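Local coordinates for endonuclease 2 (Arabidopsis thaliana, PDB 4CXO), which cleaves RNA and single-stranded DNA, and double-stranded DNA less efficiently, to 5'-phosphorylated products, using three divalent metal ions, at residues A[58-63]-A[129-134]. Sequence-based numbering, arbitrary orientation.
With ZN (zinc ion), chain H; ZN (zinc ion), chain I; TMP (thymidine-5'-phosphate), chain E.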
ATOM      1  N   HIS A  58       4.903  -8.322   3.755  1.00 18.93           N
ATOM      2  CA  HIS A  58       4.140  -7.079   3.804  1.00 21.71           C
ATOM      3  C   HIS A  58       4.978  -5.826   3.799  1.00 19.75           C
ATOM      4  O   HIS A  58       4.437  -4.723   3.639  1.00 19.92           O
ATOM      5  CB  HIS A  58       3.227  -7.065   5.017  1.00 21.75           C
ATOM      6  CG  HIS A  58       2.132  -8.068   4.930  1.00 21.04           C
ATOM      7  ND1 HIS A  58       0.814  -7.705   4.793  1.00 18.69           N
ATOM      8  CD2 HIS A  58       2.154  -9.424   4.912  1.00 20.18           C
ATOM      9  CE1 HIS A  58       0.064  -8.787   4.723  1.00 21.74           C
ATOM     10  NE2 HIS A  58       0.854  -9.845   4.789  1.00 21.39           N
ATOM     11  N   TYR A  59       6.284  -5.972   3.982  1.00 20.03           N
ATOM     12  CA  TYR A  59       7.136  -4.799   4.183  1.00 21.49           C
ATOM     13  C   TYR A  59       8.564  -4.997   3.686  1.00 21.54           C
ATOM     14  O   TYR A  59       8.931  -6.074   3.196  1.00 21.41           O
ATOM     15  CB  TYR A  59       7.132  -4.403   5.665  1.00 21.19           C
ATOM     16  CG  TYR A  59       7.605  -5.490   6.586  1.00 23.15           C
ATOM     17  CD1 TYR A  59       8.962  -5.713   6.788  1.00 24.46           C
ATOM     18  CD2 TYR A  59       6.700  -6.303   7.256  1.00 24.36           C
ATOM     19  CE1 TYR A  59       9.410  -6.726   7.614  1.00 26.67           C
ATOM     20  CE2 TYR A  59       7.138  -7.318   8.088  1.00 27.03           C
ATOM     21  CZ  TYR A  59       8.494  -7.522   8.260  1.00 28.18           C
ATOM     22  OH  TYR A  59       8.937  -8.525   9.073  1.00 31.75           O
ATOM     23  N   ILE A  60       9.345  -3.928   3.819  1.00 21.29           N
ATOM     24  CA  ILE A  60      10.778  -3.911   3.541  1.00 21.25           C
ATOM     25  C   ILE A  60      11.442  -3.199   4.688  1.00 23.35           C
ATOM     26  O   ILE A  60      10.945  -2.170   5.135  1.00 23.53           O
ATOM     27  CB  ILE A  60      11.085  -3.116   2.252  1.00 22.87           C
ATOM     28  CG1 ILE A  60      10.606  -3.896   1.034  1.00 24.01           C
ATOM     29  CG2 ILE A  60      12.574  -2.831   2.117  1.00 26.20           C
ATOM     30  CD1 ILE A  60      10.540  -3.098  -0.255  1.00 23.61           C
ATOM     31  N   ASN A  61      12.565  -3.737   5.152  1.00 25.65           N
ATOM     32  CA  ASN A  61      13.421  -3.052   6.109  1.00 24.30           C
ATOM     33  C   ASN A  61      14.680  -2.564   5.427  1.00 24.94           C
ATOM     34  O   ASN A  61      15.302  -3.290   4.647  1.00 28.06           O
ATOM     35  CB  ASN A  61      13.828  -3.979   7.244  1.00 27.81           C
ATOM     36  CG  ASN A  61      12.706  -4.260   8.228  1.00 27.99           C
ATOM     37  OD1 ASN A  61      12.685  -5.316   8.840  1.00 32.81           O
ATOM     38  ND2 ASN A  61      11.794  -3.320   8.402  1.00 29.26           N
ATOM     39  N   THR A  62      15.063  -1.339   5.747  1.00 28.35           N
ATOM     40  CA  THR A  62      16.271  -0.734   5.215  1.00 27.82           C
ATOM     41  C   THR A  62      17.200  -0.325   6.361  1.00 29.70           C
ATOM     42  O   THR A  62      16.804  -0.291   7.517  1.00 27.89           O
ATOM     43  CB  THR A  62      15.933   0.526   4.411  1.00 28.67           C
ATOM     44  OG1 THR A  62      15.426   1.530   5.301  1.00 29.46           O
ATOM     45  CG2 THR A  62      14.902   0.236   3.344  1.00 33.03           C
ATOM     46  N   PRO A  63      18.454   0.004   6.038  1.00 31.89           N
ATOM     47  CA  PRO A  63      19.307   0.628   7.042  1.00 33.94           C
ATOM     48  C   PRO A  63      18.798   2.020   7.412  1.00 33.57           C
ATOM     49  O   PRO A  63      17.856   2.527   6.801  1.00 34.35           O
ATOM     50  CB  PRO A  63      20.668   0.714   6.344  1.00 34.64           C
ATOM     51  CG  PRO A  63      20.607  -0.305   5.252  1.00 33.82           C
ATOM     52  CD  PRO A  63      19.184  -0.296   4.802  1.00 31.57           C
ATOM     53  N   LEU A 129       5.958   3.769   5.782  1.00 18.77           N
ATOM     54  CA  LEU A 129       6.619   3.057   6.855  1.00 18.47           C
ATOM     55  C   LEU A 129       6.651   1.549   6.633  1.00 19.09           C
ATOM     56  O   LEU A 129       7.224   0.830   7.429  1.00 24.66           O
ATOM     57  CB  LEU A 129       6.002   3.414   8.208  1.00 19.50           C
ATOM     58  CG  LEU A 129       6.340   4.818   8.687  1.00 19.21           C
ATOM     59  CD1 LEU A 129       5.628   5.137   9.989  1.00 19.79           C
ATOM     60  CD2 LEU A 129       7.838   4.989   8.825  1.00 20.17           C
ATOM     61  N   HIS A 130       6.077   1.069   5.535  1.00 19.10           N
ATOM     62  CA  HIS A 130       6.305  -0.306   5.116  1.00 17.52           C
ATOM     63  C   HIS A 130       7.600  -0.479   4.322  1.00 19.43           C
ATOM     64  O   HIS A 130       7.933  -1.580   3.927  1.00 21.68           O
ATOM     65  CB  HIS A 130       5.121  -0.820   4.300  1.00 18.20           C
ATOM     66  CG  HIS A 130       4.000  -1.313   5.147  1.00 19.09           C
ATOM     67  ND1 HIS A 130       3.560  -2.613   5.105  1.00 19.98           N
ATOM     68  CD2 HIS A 130       3.271  -0.697   6.104  1.00 18.33           C
ATOM     69  CE1 HIS A 130       2.590  -2.777   5.986  1.00 19.04           C
ATOM     70  NE2 HIS A 130       2.416  -1.633   6.624  1.00 18.53           N
ATOM     71  N   VAL A 131       8.293   0.619   4.057  1.00 19.29           N
ATOM     72  CA  VAL A 131       9.645   0.597   3.482  1.00 19.59           C
ATOM     73  C   VAL A 131      10.491   1.525   4.346  1.00 23.41           C
ATOM     74  O   VAL A 131      10.695   2.703   4.031  1.00 22.33           O
ATOM     75  CB  VAL A 131       9.639   1.054   2.018  1.00 22.49           C
ATOM     76  CG1 VAL A 131      11.008   0.849   1.375  1.00 21.95           C
ATOM     77  CG2 VAL A 131       8.577   0.297   1.236  1.00 22.54           C
ATOM     78  N   SER A 132      10.930   1.011   5.480  1.00 21.27           N
ATOM     79  CA  SER A 132      11.617   1.866   6.444  1.00 19.54           C
ATOM     80  C   SER A 132      12.475   1.038   7.392  1.00 24.92           C
ATOM     81  O   SER A 132      12.774  -0.115   7.098  1.00 24.80           O
ATOM     82  CB  SER A 132      10.594   2.751   7.164  1.00 22.37           C
ATOM     83  OG  SER A 132       9.802   1.988   8.043  1.00 29.01           O
ATOM     84  N   TYR A 133      12.870   1.622   8.521  1.00 27.35           N
ATOM     85  CA  TYR A 133      14.016   1.110   9.267  1.00 30.25           C
ATOM     86  C   TYR A 133      13.764  -0.162  10.056  1.00 27.45           C
ATOM     87  O   TYR A 133      12.806  -0.261  10.825  1.00 27.59           O
ATOM     88  CB  TYR A 133      14.547   2.161  10.236  1.00 29.84           C
ATOM     89  CG  TYR A 133      14.946   3.474   9.622  1.00 27.70           C
ATOM     90  CD1 TYR A 133      15.153   3.620   8.251  1.00 27.08           C
ATOM     91  CD2 TYR A 133      15.137   4.585  10.427  1.00 34.91           C
ATOM     92  CE1 TYR A 133      15.525   4.831   7.712  1.00 29.76           C
ATOM     93  CE2 TYR A 133      15.513   5.801   9.893  1.00 39.21           C
ATOM     94  CZ  TYR A 133      15.705   5.916   8.533  1.00 34.93           C
ATOM     95  OH  TYR A 133      16.079   7.128   8.013  1.00 45.26           O
ATOM     96  N   ALA A 134      14.664  -1.124   9.897  1.00 30.30           N
ATOM     97  CA  ALA A 134      14.669  -2.300  10.752  1.00 30.12           C
ATOM     98  C   ALA A 134      14.797  -1.897  12.222  1.00 28.48           C
ATOM     99  O   ALA A 134      14.183  -2.504  13.088  1.00 28.03           O
ATOM    100  CB  ALA A 134      15.802  -3.229  10.370  1.00 35.81           C
TER
HETATM  101 ZN    ZN H 451      -0.335  -5.908   5.077  1.00 22.71          ZN
HETATM  102 ZN    ZN I 452       1.299  -1.602   8.472  1.00 22.23          ZN
HETATM  103  P   TMP E 401       3.823  -6.514  13.803  0.70 60.34           P
HETATM  104  O1P TMP E 401       4.331  -7.826  13.265  0.70 64.80           O
HETATM  105  O2P TMP E 401       2.515  -6.631  14.550  0.70 58.57           O
HETATM  106  O3P TMP E 401       4.870  -5.648  14.473  0.70 59.16           O
HETATM  107  O5' TMP E 401       3.429  -5.670  12.497  0.70 45.23           O
HETATM  108  C5' TMP E 401       2.724  -4.445  12.672  0.70 41.77           C
HETATM  109  C4' TMP E 401       2.713  -3.630  11.387  1.00 37.53           C
HETATM  110  O4' TMP E 401       4.004  -3.145  11.014  1.00 39.72           O
HETATM  111  C3' TMP E 401       2.288  -4.426  10.177  1.00 37.87           C
HETATM  112  O3' TMP E 401       1.624  -3.468   9.366  1.00 28.38           O
HETATM  113  C2' TMP E 401       3.562  -4.891   9.487  1.00 40.72           C
HETATM  114  C1' TMP E 401       4.457  -3.683   9.751  1.00 38.23           C
HETATM  115  N1  TMP E 401       5.913  -3.868   9.902  1.00 33.73           N
HETATM  116  C2  TMP E 401       6.809  -3.066   9.146  1.00 32.94           C
HETATM  117  O2  TMP E 401       6.373  -2.245   8.300  1.00 34.17           O
HETATM  118  N3  TMP E 401       8.140  -3.181   9.304  1.00 32.64           N
HETATM  119  C4  TMP E 401       8.646  -4.051  10.183  1.00 30.47           C
HETATM  120  O4  TMP E 401       9.879  -4.136  10.307  1.00 39.42           O
HETATM  121  C5  TMP E 401       7.733  -4.895  11.001  1.00 30.01           C
HETATM  122  C5M TMP E 401       8.236  -5.888  12.001  1.00 35.53           C
HETATM  123  C6  TMP E 401       6.377  -4.743  10.815  1.00 33.99           C
HETATM  124  O   HOH W   1       9.303  -1.409   7.416  1.00 30.66           O
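In the trinuclear zinc site, beside the nucleotide pocket, two metal-binding histidines are linked: His-130 ND1 donates to the backbone O of His-58, 2.7 Å away and nearly straight at 171°. The oxygen lies in the plane of the imidazole, although ND1 approaches it from above the carbonyl plane; the bond limits the ring's rotation with NE2 directed at its zinc ion, 2.2 Å off. His-154, Asp-158 and thymidine O3' share that metal; His-58 ND1 binds a second zinc with Asp-45, His-120 and Asp-124. From here residues 60-62 run parallel to 131-133: Ile-60 N donates to His-130 O (2.7 Å), Ser-132 N to Ile-60 O, Thr-62 N to Ser-132 O, and Ala-134 N weakly to Thr-62 O. Ile-60 CB packs alongside Val-131 CG1 at 4.1 Å, on the sheet face turned from the nucleotide. On the other, Asn-61 ND2 donates to thymine O4 (2.8 Å, 165°), while a water accepts from thymine N3 at 2.8 Å and, within hydrogen-bonding distance of Ile-60 O and Leu-129 O, links the base to both segments. With chi1 at 59°, which tucks CG in over the main chain, Tyr-59 lays its ring flat against the thymine, whose C4 sits 3.7 Å above the ring plane. Replacing Tyr-59 by an alanine strips away this stacking surface and would probably leave the base held mainly by its polar edge, freer to tilt. A metal-bound O3' beside a stacked, edge-read base is consistent with a product-like nucleotide in the active site of an S1/P1 nuclease.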